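Local structure of KauB (Pseudomonas aeruginosa PAO1, 6B4R) at residues L107-P112 with A295-E300; H118-S123 with W167-L172; H361-K366 with N393-A398. The protein probably oxidises a broad range of aldehydes, aminoaldehydes among them, to the corresponding acids as an NAD(P)+-dependent aldehyde dehydrogenase. All blocks are in the same frame, centred on the assembly; numbering follows the deposited sequence.

Contacts 1 and 2 are neighbours, their centres about 11 Å apart, and contact 2 falls within the chain span separating the segments of contact 1. The end of helix 98-109 with the turn after it, and helix 113-133, supply the first segments, joined by a salt bridge from Lys111 to Asp120. Contact 2 holds the ligand-pocket residues Ile119, Asn168 and Phe169, while Phe296 of contact 1 touches the glycol. Contact 3 comes later in the chain, about 25 Å from contact 1 and 32 Å from contact 2 between centres, away from the ligand and potassium sites; it lies beside the sheet containing strands 366-369 and 382-389, where helix 347-362 ends and 396-399 begins.

Contact 1 of 3, residues L107-P112 with A295-E300; sequences LDMGKP and AFNQGE. With K (potassium ion), chain G.
Lys111 and Asn297 meet in the buried interior of the aldehyde dehydrogenase fold, where the loop between helices 98-109 and 113-133 faces the loop between helix 283-295 and strand 307-311. The lysine leaves its backbone with CG between the backbone N and the carbonyl carbon (chi1 73°), and a bend at chi3 (55°) curves the chain around the side-chain oxygen of Asn297. Lys111 CB lies 3.4 Å from Asn297 OD1, CG and CD stand farther off, and CE returns to 3.5 Å from that same OD1. The ammonium passes on: Lys111 NZ, 4.0 Å from Asn297 OD1, is engaged instead in a salt bridge with Asp120 and a hydrogen bond to Asn168 O. Asn297 ND2 donates to that oxygen as well, so two donors from opposite segments share the backbone carbonyl of Asn168, a residue of the ligand pocket.

Gln298 extends the interface. Its OE1 lies 3.2 Å from Pro112 CD, the two side chains approaching from opposite directions, while Gly342 N supplies the hydrogen bond to that oxygen. The amide nitrogen makes two weak bonds inside its own loop, to Asn297 OD1 and to Glu300 OE1; together with the Gly342 bond they probably limit rotation of the amide.

At the far end of 107-112, Asp108 O and OD1 bind potassium, which Leu40 O, Lys195 O and a water complete. Glycine suits position 110, where phi is 96°. Beside it, Lys111 N donates weakly to Met109 SD, 3.6 Å away, and the methyl carbon Met109 CE lies 4.2 Å from Asn297 OD1.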
loop_
_atom_site.group_PDB
_atom_site.type_symbol
_atom_site.label_atom_id
_atom_site.label_comp_id
_atom_site.label_asym_id
_atom_site.label_seq_id
_atom_site.Cartn_x
_atom_site.Cartn_y
_atom_site.Cartn_z
ATOM N N LEU A 107 21.927 -36.803 0.874
ATOM C CA LEU A 107 22.456 -37.772 1.827
ATOM C C LEU A 107 21.686 -37.727 3.145
ATOM O O LEU A 107 21.432 -38.760 3.759
ATOM C CB LEU A 107 23.947 -37.524 2.074
ATOM C CG LEU A 107 24.880 -37.800 0.895
ATOM C CD1 LEU A 107 26.321 -37.471 1.254
ATOM C CD2 LEU A 107 24.754 -39.247 0.445
ATOM N N ASP A 108 21.306 -36.525 3.566
ATOM C CA ASP A 108 20.637 -36.340 4.848
ATOM C C ASP A 108 19.228 -36.940 4.891
ATOM O O ASP A 108 18.939 -37.792 5.730
ATOM C CB ASP A 108 20.574 -34.853 5.201
ATOM C CG ASP A 108 20.784 -34.596 6.677
ATOM O OD1 ASP A 108 20.620 -35.539 7.477
ATOM O OD2 ASP A 108 21.104 -33.444 7.039
ATOM N N MET A 109 18.355 -36.500 3.989
ATOM C CA MET A 109 16.943 -36.877 4.077
ATOM C C MET A 109 16.394 -37.660 2.877
ATOM O O MET A 109 15.231 -38.057 2.877
ATOM C CB MET A 109 16.068 -35.656 4.403
ATOM C CG MET A 109 16.354 -34.416 3.566
ATOM S SD MET A 109 15.726 -34.572 1.885
ATOM C CE MET A 109 13.982 -34.853 2.201
ATOM N N GLY A 110 17.226 -37.876 1.862
ATOM C CA GLY A 110 16.919 -38.853 0.829
ATOM C C GLY A 110 16.275 -38.407 -0.475
ATOM O O GLY A 110 15.987 -39.245 -1.332
ATOM N N LYS A 111 16.044 -37.109 -0.645
ATOM C CA LYS A 111 15.440 -36.618 -1.883
ATOM C C LYS A 111 16.440 -36.699 -3.038
ATOM O O LYS A 111 17.650 -36.654 -2.809
ATOM C CB LYS A 111 14.920 -35.186 -1.711
ATOM C CG LYS A 111 15.999 -34.127 -1.633
ATOM C CD LYS A 111 15.399 -32.733 -1.703
ATOM C CE LYS A 111 14.347 -32.532 -0.623
ATOM N NZ LYS A 111 13.755 -31.171 -0.657
ATOM N N PRO A 112 15.938 -36.838 -4.281
ATOM C CA PRO A 112 16.804 -36.939 -5.463
ATOM C C PRO A 112 17.786 -35.772 -5.579
ATOM O O PRO A 112 17.442 -34.638 -5.246
ATOM C CB PRO A 112 15.809 -36.902 -6.628
ATOM C CG PRO A 112 14.544 -37.449 -6.059
ATOM C CD PRO A 112 14.511 -36.955 -4.636
ATOM N N ALA A 295 3.726 -37.637 -6.037
ATOM C CA ALA A 295 4.981 -38.372 -6.159
ATOM C C ALA A 295 6.196 -37.487 -5.907
ATOM O O ALA A 295 7.252 -37.976 -5.499
ATOM C CB ALA A 295 5.080 -39.040 -7.527
ATOM N N PHE A 296 6.043 -36.188 -6.150
ATOM C CA PHE A 296 7.142 -35.243 -5.973
ATOM C C PHE A 296 7.610 -35.186 -4.523
ATOM O O PHE A 296 6.803 -35.050 -3.602
ATOM C CB PHE A 296 6.748 -33.846 -6.455
ATOM C CG PHE A 296 7.800 -32.806 -6.210
ATOM C CD1 PHE A 296 8.963 -32.790 -6.962
ATOM C CD2 PHE A 296 7.628 -31.843 -5.228
ATOM C CE1 PHE A 296 9.939 -31.838 -6.737
ATOM C CE2 PHE A 296 8.601 -30.885 -4.998
ATOM C CZ PHE A 296 9.758 -30.882 -5.754
ATOM N N ASN A 297 8.925 -35.284 -4.343
ATOM C CA ASN A 297 9.550 -35.362 -3.024
ATOM C C ASN A 297 8.951 -36.469 -2.157
ATOM O O ASN A 297 8.728 -36.285 -0.958
ATOM C CB ASN A 297 9.497 -34.014 -2.299
ATOM C CG ASN A 297 10.534 -33.908 -1.196
ATOM O OD1 ASN A 297 11.599 -34.520 -1.273
ATOM N ND2 ASN A 297 10.225 -33.135 -0.160
ATOM N N GLN A 298 8.687 -37.613 -2.785
ATOM C CA GLN A 298 8.200 -38.805 -2.092
ATOM C C GLN A 298 6.899 -38.551 -1.328
ATOM O O GLN A 298 6.631 -39.189 -0.311
ATOM C CB GLN A 298 9.275 -39.366 -1.148
ATOM C CG GLN A 298 10.598 -39.709 -1.826
ATOM C CD GLN A 298 11.480 -38.488 -2.061
ATOM O OE1 GLN A 298 11.967 -38.265 -3.170
ATOM N NE2 GLN A 298 11.684 -37.691 -1.015
ATOM N N GLY A 299 6.102 -37.602 -1.815
ATOM C CA GLY A 299 4.846 -37.254 -1.172
ATOM C C GLY A 299 5.028 -36.562 0.167
ATOM O O GLY A 299 4.055 -36.248 0.854
ATOM N N GLU A 300 6.282 -36.326 0.536
ATOM C CA GLU A 300 6.611 -35.669 1.793
ATOM C C GLU A 300 6.551 -34.159 1.607
ATOM O O GLU A 300 7.511 -33.440 1.880
ATOM C CB GLU A 300 7.997 -36.105 2.269
ATOM C CG GLU A 300 8.098 -37.597 2.557
ATOM C CD GLU A 300 9.523 -38.056 2.801
ATOM O OE1 GLU A 300 10.452 -37.446 2.228
ATOM O OE2 GLU A 300 9.713 -39.024 3.568
HETATM K K K G . 19.546 -37.984 8.389
HETATM O O HOH W 1 19.843 -37.442 11.202
#

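Contact 2 of 3, residues H118-S123 with W167-L172; sequences HIDVAS and WNFPLL. With TOE (2-[2-(2-methoxy-ethoxy)-ethoxy]-ethoxyl), chain H.
Asp120 and Phe169 both place CG opposite the carbonyl carbon and beside the backbone N (chi1 -65° and -68°), and each torsion turns its group into the space between the segments, where a carboxylate oxygen reaches the ring edge. Asp120 OD1 sits near the ring plane, 3.2 Å from Phe169 CD1, with the side chains crossing at about a right angle and the carboxylate and ring planes 26° apart. An oxygen at a C-H edge is probably favourable, the ring hydrogens carrying partial positive charge, although the main partner of OD1 is Lys111 NZ.

Aliphatic carbons make up the other contacts between helices 113-133 and 170-183. Val121 CG2 reaches Leu171 CD2 at 3.8 Å, the two side chains meeting at a slant. Leu172 directs its CD1 against Ser123 CB, 3.7 Å away. The serine hydroxyl turns back into its own helix: Ser123 OG donates to Ile119 O at 2.7 Å, from above the carbonyl plane, and Ser123 N bonds to that oxygen too, so a single carbonyl is gripped twice.

The ligand borders both segments. Asn168 ND2 donates to O2' of the glycol at 3.0 Å and also bonds to Glu300 O. At the other end of the ligand, Ile119 CG2 packs 3.7 Å from its methyl carbon CK'. Phe169 lies between these two positions, its side chain about 10 Å from that of Glu267, the predicted active-site residue. With Cys302, present as 3-sulfinoalanine, among the other pocket residues, this wall is consistent with the aldehyde entrance tunnel of the aldehyde dehydrogenase family.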
loop_
_atom_site.group_PDB
_atom_site.type_symbol
_atom_site.label_atom_id
_atom_site.label_comp_id
_atom_site.label_asym_id
_atom_site.label_seq_id
_atom_site.Cartn_x
_atom_site.Cartn_y
_atom_site.Cartn_z
ATOM N N HIS A 118 18.673 -28.420 -8.444
ATOM C CA HIS A 118 17.953 -27.540 -9.365
ATOM C C HIS A 118 16.714 -26.881 -8.759
ATOM O O HIS A 118 16.278 -25.828 -9.226
ATOM C CB HIS A 118 17.588 -28.281 -10.653
ATOM C CG HIS A 118 18.751 -28.954 -11.311
ATOM N ND1 HIS A 118 19.879 -28.268 -11.715
ATOM C CD2 HIS A 118 18.969 -30.251 -11.631
ATOM C CE1 HIS A 118 20.736 -29.113 -12.254
ATOM N NE2 HIS A 118 20.208 -30.325 -12.216
ATOM N N ILE A 119 16.149 -27.494 -7.725
ATOM C CA ILE A 119 14.969 -26.928 -7.080
ATOM C C ILE A 119 15.293 -26.306 -5.723
ATOM O O ILE A 119 15.221 -25.090 -5.561
ATOM C CB ILE A 119 13.847 -27.976 -6.914
ATOM C CG1 ILE A 119 13.474 -28.573 -8.271
ATOM C CG2 ILE A 119 12.629 -27.353 -6.256
ATOM C CD1 ILE A 119 12.341 -29.569 -8.208
ATOM N N ASP A 120 15.656 -27.145 -4.759
ATOM C CA ASP A 120 15.886 -26.702 -3.385
ATOM C C ASP A 120 16.904 -25.569 -3.240
ATOM O O ASP A 120 16.552 -24.478 -2.791
ATOM C CB ASP A 120 16.285 -27.888 -2.508
ATOM C CG ASP A 120 15.174 -28.908 -2.377
ATOM O OD1 ASP A 120 14.433 -28.851 -1.374
ATOM O OD2 ASP A 120 15.035 -29.761 -3.280
ATOM N N VAL A 121 18.155 -25.828 -3.616
ATOM C CA VAL A 121 19.214 -24.831 -3.480
ATOM C C VAL A 121 18.927 -23.572 -4.305
ATOM O O VAL A 121 19.075 -22.449 -3.816
ATOM C CB VAL A 121 20.599 -25.408 -3.855
ATOM C CG1 VAL A 121 21.640 -24.302 -3.917
ATOM C CG2 VAL A 121 21.016 -26.476 -2.856
ATOM N N ALA A 122 18.498 -23.765 -5.547
ATOM C CA ALA A 122 18.177 -22.643 -6.425
ATOM C C ALA A 122 17.052 -21.779 -5.854
ATOM O O ALA A 122 17.131 -20.551 -5.882
ATOM C CB ALA A 122 17.817 -23.141 -7.819
ATOM N N SER A 123 16.014 -22.424 -5.326
ATOM C CA SER A 123 14.889 -21.704 -4.734
ATOM C C SER A 123 15.276 -21.045 -3.416
ATOM O O SER A 123 14.832 -19.938 -3.119
ATOM C CB SER A 123 13.697 -22.638 -4.505
ATOM O OG SER A 123 13.260 -23.219 -5.719
ATOM N N TRP A 167 12.088 -31.416 8.033
ATOM C CA TRP A 167 13.111 -32.210 7.367
ATOM C C TRP A 167 12.827 -32.462 5.890
ATOM O O TRP A 167 13.687 -32.970 5.170
ATOM C CB TRP A 167 13.297 -33.547 8.090
ATOM C CG TRP A 167 12.016 -34.282 8.364
ATOM C CD1 TRP A 167 11.353 -34.354 9.554
ATOM C CD2 TRP A 167 11.248 -35.056 7.429
ATOM N NE1 TRP A 167 10.221 -35.122 9.421
ATOM C CE2 TRP A 167 10.133 -35.565 8.128
ATOM C CE3 TRP A 167 11.393 -35.368 6.075
ATOM C CZ2 TRP A 167 9.170 -36.365 7.516
ATOM C CZ3 TRP A 167 10.435 -36.160 5.468
ATOM C CH2 TRP A 167 9.340 -36.651 6.189
ATOM N N ASN A 168 11.624 -32.118 5.440
ATOM C CA ASN A 168 11.239 -32.389 4.060
ATOM C C ASN A 168 11.841 -31.395 3.065
ATOM O O ASN A 168 12.147 -31.753 1.928
ATOM C CB ASN A 168 9.718 -32.456 3.920
ATOM C CG ASN A 168 9.048 -31.137 4.220
ATOM O OD1 ASN A 168 9.552 -30.338 5.005
ATOM N ND2 ASN A 168 7.901 -30.902 3.594
ATOM N N PHE A 169 12.000 -30.148 3.500
ATOM C CA PHE A 169 12.719 -29.140 2.725
ATOM C C PHE A 169 13.651 -28.345 3.639
ATOM O O PHE A 169 13.452 -27.148 3.835
ATOM C CB PHE A 169 11.746 -28.184 2.027
ATOM C CG PHE A 169 10.930 -28.828 0.938
ATOM C CD1 PHE A 169 11.424 -28.922 -0.354
ATOM C CD2 PHE A 169 9.664 -29.328 1.202
ATOM C CE1 PHE A 169 10.674 -29.511 -1.363
ATOM C CE2 PHE A 169 8.908 -29.919 0.198
ATOM C CZ PHE A 169 9.415 -30.011 -1.086
ATOM N N PRO A 170 14.687 -29.006 4.182
ATOM C CA PRO A 170 15.555 -28.444 5.227
ATOM C C PRO A 170 16.160 -27.089 4.870
ATOM O O PRO A 170 16.058 -26.156 5.666
ATOM C CB PRO A 170 16.663 -29.493 5.366
ATOM C CG PRO A 170 16.060 -30.756 4.857
ATOM C CD PRO A 170 15.145 -30.336 3.747
ATOM N N LEU A 171 16.778 -26.981 3.698
ATOM C CA LEU A 171 17.419 -25.731 3.298
ATOM C C LEU A 171 16.407 -24.672 2.864
ATOM O O LEU A 171 16.500 -23.514 3.272
ATOM C CB LEU A 171 18.449 -25.975 2.190
ATOM C CG LEU A 171 19.238 -24.755 1.707
ATOM C CD1 LEU A 171 19.987 -24.099 2.857
ATOM C CD2 LEU A 171 20.200 -25.145 0.596
ATOM N N LEU A 172 15.440 -25.073 2.044
ATOM C CA LEU A 172 14.439 -24.145 1.520
ATOM C C LEU A 172 13.570 -23.529 2.617
ATOM O O LEU A 172 13.353 -22.315 2.632
ATOM C CB LEU A 172 13.554 -24.835 0.478
ATOM C CG LEU A 172 12.509 -23.931 -0.182
ATOM C CD1 LEU A 172 13.187 -22.762 -0.883
ATOM C CD2 LEU A 172 11.635 -24.709 -1.153
HETATM O "O2'" TOE H . 6.508 -28.279 3.146
HETATM C "CA'" TOE H . 6.053 -26.950 2.870
HETATM C "CB'" TOE H . 5.231 -26.954 1.587
HETATM O "OC'" TOE H . 6.025 -26.499 0.492
HETATM C "CD'" TOE H . 5.250 -26.406 -0.701
HETATM C "CE'" TOE H . 5.831 -25.332 -1.614
HETATM O "OF'" TOE H . 7.034 -25.799 -2.219
HETATM C "CG'" TOE H . 7.598 -24.811 -3.080
HETATM C "CH'" TOE H . 8.682 -25.445 -3.944
HETATM O "OI'" TOE H . 8.104 -26.491 -4.722
HETATM C "CK'" TOE H . 8.982 -26.940 -5.752
#

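Contact 3 of 3, residues H361-K366 with N393-A398; sequences HNDGAK and NAMKIA
A Schellman motif ends helix 347-362, with Gly364 at positive phi (98°), and its Asp363 reaches the start of the short helix 396-399. Asp363 OD2 accepts Lys396 N at 3.1 Å. The bond is bent, with an N-H...O angle of 135°, and the donor stands 55° out of the carboxylate plane. An acidic group beside the first turn of a helix would probably be stabilised as the anion. Lys396 CB lies 3.5 Å from Asp363 OD2, while the rest of the extended lysine chain leads away.

Met395, at the N-cap position, runs past Asp363 in the opposite direction. Its chain is extended beyond CG, which carries the methyl carbon CE to 3.5 Å from Asp363 O and sets SD 3.9 Å from Asp363 CB. The sulfur also touches the methyl of Ala365, with SD to CB at 4.1 Å. Ile397 CD1 comes within 4.3 Å of Ala365 CB, and Phe388 of strand 382-389 contacts both residues.

Lys366 then pairs through its backbone with Asp389, so the chain enters strand 366-369 directly from a Schellman-terminated helix end packed against a helix N-terminus, beside strand 382-389 of the mixed sheet.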
loop_
_atom_site.group_PDB
_atom_site.type_symbol
_atom_site.label_atom_id
_atom_site.label_comp_id
_atom_site.label_asym_id
_atom_site.label_seq_id
_atom_site.Cartn_x
_atom_site.Cartn_y
_atom_site.Cartn_z
ATOM N N HIS A 361 -6.415 -50.539 2.804
ATOM C CA HIS A 361 -7.055 -51.809 2.483
ATOM C C HIS A 361 -8.189 -52.091 3.460
ATOM O O HIS A 361 -9.265 -52.539 3.064
ATOM C CB HIS A 361 -6.037 -52.952 2.539
ATOM C CG HIS A 361 -4.958 -52.857 1.505
ATOM N ND1 HIS A 361 -5.172 -53.166 0.179
ATOM C CD2 HIS A 361 -3.656 -52.503 1.603
ATOM C CE1 HIS A 361 -4.048 -52.998 -0.496
ATOM N NE2 HIS A 361 -3.113 -52.597 0.346
ATOM N N ASN A 362 -7.933 -51.820 4.738
ATOM C CA ASN A 362 -8.900 -52.072 5.802
ATOM C C ASN A 362 -10.137 -51.179 5.717
ATOM O O ASN A 362 -11.233 -51.592 6.094
ATOM C CB ASN A 362 -8.236 -51.918 7.173
ATOM C CG ASN A 362 -7.038 -52.835 7.349
ATOM O OD1 ASN A 362 -6.922 -53.863 6.679
ATOM N ND2 ASN A 362 -6.140 -52.468 8.255
ATOM N N ASP A 363 -9.959 -49.956 5.225
ATOM C CA ASP A 363 -11.078 -49.036 5.041
ATOM C C ASP A 363 -11.958 -49.471 3.873
ATOM O O ASP A 363 -13.073 -48.979 3.711
ATOM C CB ASP A 363 -10.577 -47.609 4.805
ATOM C CG ASP A 363 -9.923 -47.004 6.034
ATOM O OD1 ASP A 363 -10.270 -47.419 7.162
ATOM O OD2 ASP A 363 -9.062 -46.110 5.868
ATOM N N GLY A 364 -11.443 -50.382 3.054
ATOM C CA GLY A 364 -12.193 -50.912 1.931
ATOM C C GLY A 364 -11.870 -50.247 0.607
ATOM O O GLY A 364 -12.581 -50.444 -0.379
ATOM N N ALA A 365 -10.800 -49.459 0.578
ATOM C CA ALA A 365 -10.389 -48.782 -0.649
ATOM C C ALA A 365 -9.675 -49.747 -1.595
ATOM O O ALA A 365 -9.032 -50.695 -1.151
ATOM C CB ALA A 365 -9.500 -47.591 -0.326
ATOM N N LYS A 366 -9.792 -49.502 -2.898
ATOM C CA LYS A 366 -9.214 -50.389 -3.905
ATOM C C LYS A 366 -7.840 -49.923 -4.385
ATOM O O LYS A 366 -7.702 -48.835 -4.944
ATOM C CB LYS A 366 -10.162 -50.529 -5.098
ATOM C CG LYS A 366 -9.594 -51.341 -6.251
ATOM C CD LYS A 366 -10.577 -51.410 -7.412
ATOM C CE LYS A 366 -10.000 -52.181 -8.590
ATOM N NZ LYS A 366 -10.956 -52.234 -9.733
ATOM N N ASN A 393 -14.381 -39.496 1.797
ATOM C CA ASN A 393 -13.726 -38.491 2.627
ATOM C C ASN A 393 -13.886 -38.759 4.126
ATOM O O ASN A 393 -13.631 -37.886 4.953
ATOM C CB ASN A 393 -14.240 -37.091 2.277
ATOM C CG ASN A 393 -13.309 -35.993 2.751
ATOM O OD1 ASN A 393 -12.090 -36.095 2.617
ATOM N ND2 ASN A 393 -13.880 -34.946 3.330
ATOM N N ALA A 394 -14.311 -39.972 4.468
ATOM C CA ALA A 394 -14.483 -40.360 5.862
ATOM C C ALA A 394 -13.443 -41.399 6.259
ATOM O O ALA A 394 -13.187 -41.614 7.444
ATOM C CB ALA A 394 -15.884 -40.902 6.087
ATOM N N MET A 395 -12.846 -42.038 5.257
ATOM C CA MET A 395 -11.813 -43.041 5.489
ATOM C C MET A 395 -10.581 -42.427 6.144
ATOM O O MET A 395 -10.354 -41.219 6.054
ATOM C CB MET A 395 -11.427 -43.728 4.177
ATOM C CG MET A 395 -12.550 -44.525 3.544
ATOM S SD MET A 395 -12.053 -45.321 2.005
ATOM C CE MET A 395 -13.556 -46.197 1.570
ATOM N N LYS A 396 -9.792 -43.267 6.805
ATOM C CA LYS A 396 -8.624 -42.805 7.548
ATOM C C LYS A 396 -7.563 -42.191 6.635
ATOM O O LYS A 396 -6.948 -41.180 6.977
ATOM C CB LYS A 396 -8.023 -43.951 8.367
ATOM C CG LYS A 396 -6.889 -43.528 9.286
ATOM C CD LYS A 396 -6.260 -44.724 9.981
ATOM C CE LYS A 396 -5.182 -44.286 10.960
ATOM N NZ LYS A 396 -4.445 -45.444 11.539
ATOM N N ILE A 397 -7.360 -42.797 5.469
ATOM C CA ILE A 397 -6.343 -42.328 4.533
ATOM C C ILE A 397 -6.761 -41.051 3.804
ATOM O O ILE A 397 -5.967 -40.456 3.076
ATOM C CB ILE A 397 -5.999 -43.405 3.484
ATOM C CG1 ILE A 397 -7.234 -43.760 2.654
ATOM C CG2 ILE A 397 -5.430 -44.645 4.154
ATOM C CD1 ILE A 397 -6.949 -44.742 1.535
ATOM N N ALA A 398 -8.009 -40.637 3.999
ATOM C CA ALA A 398 -8.530 -39.448 3.333
ATOM C C ALA A 398 -8.556 -38.238 4.261
ATOM O O ALA A 398 -8.514 -37.097 3.803
ATOM C CB ALA A 398 -9.921 -39.716 2.776
#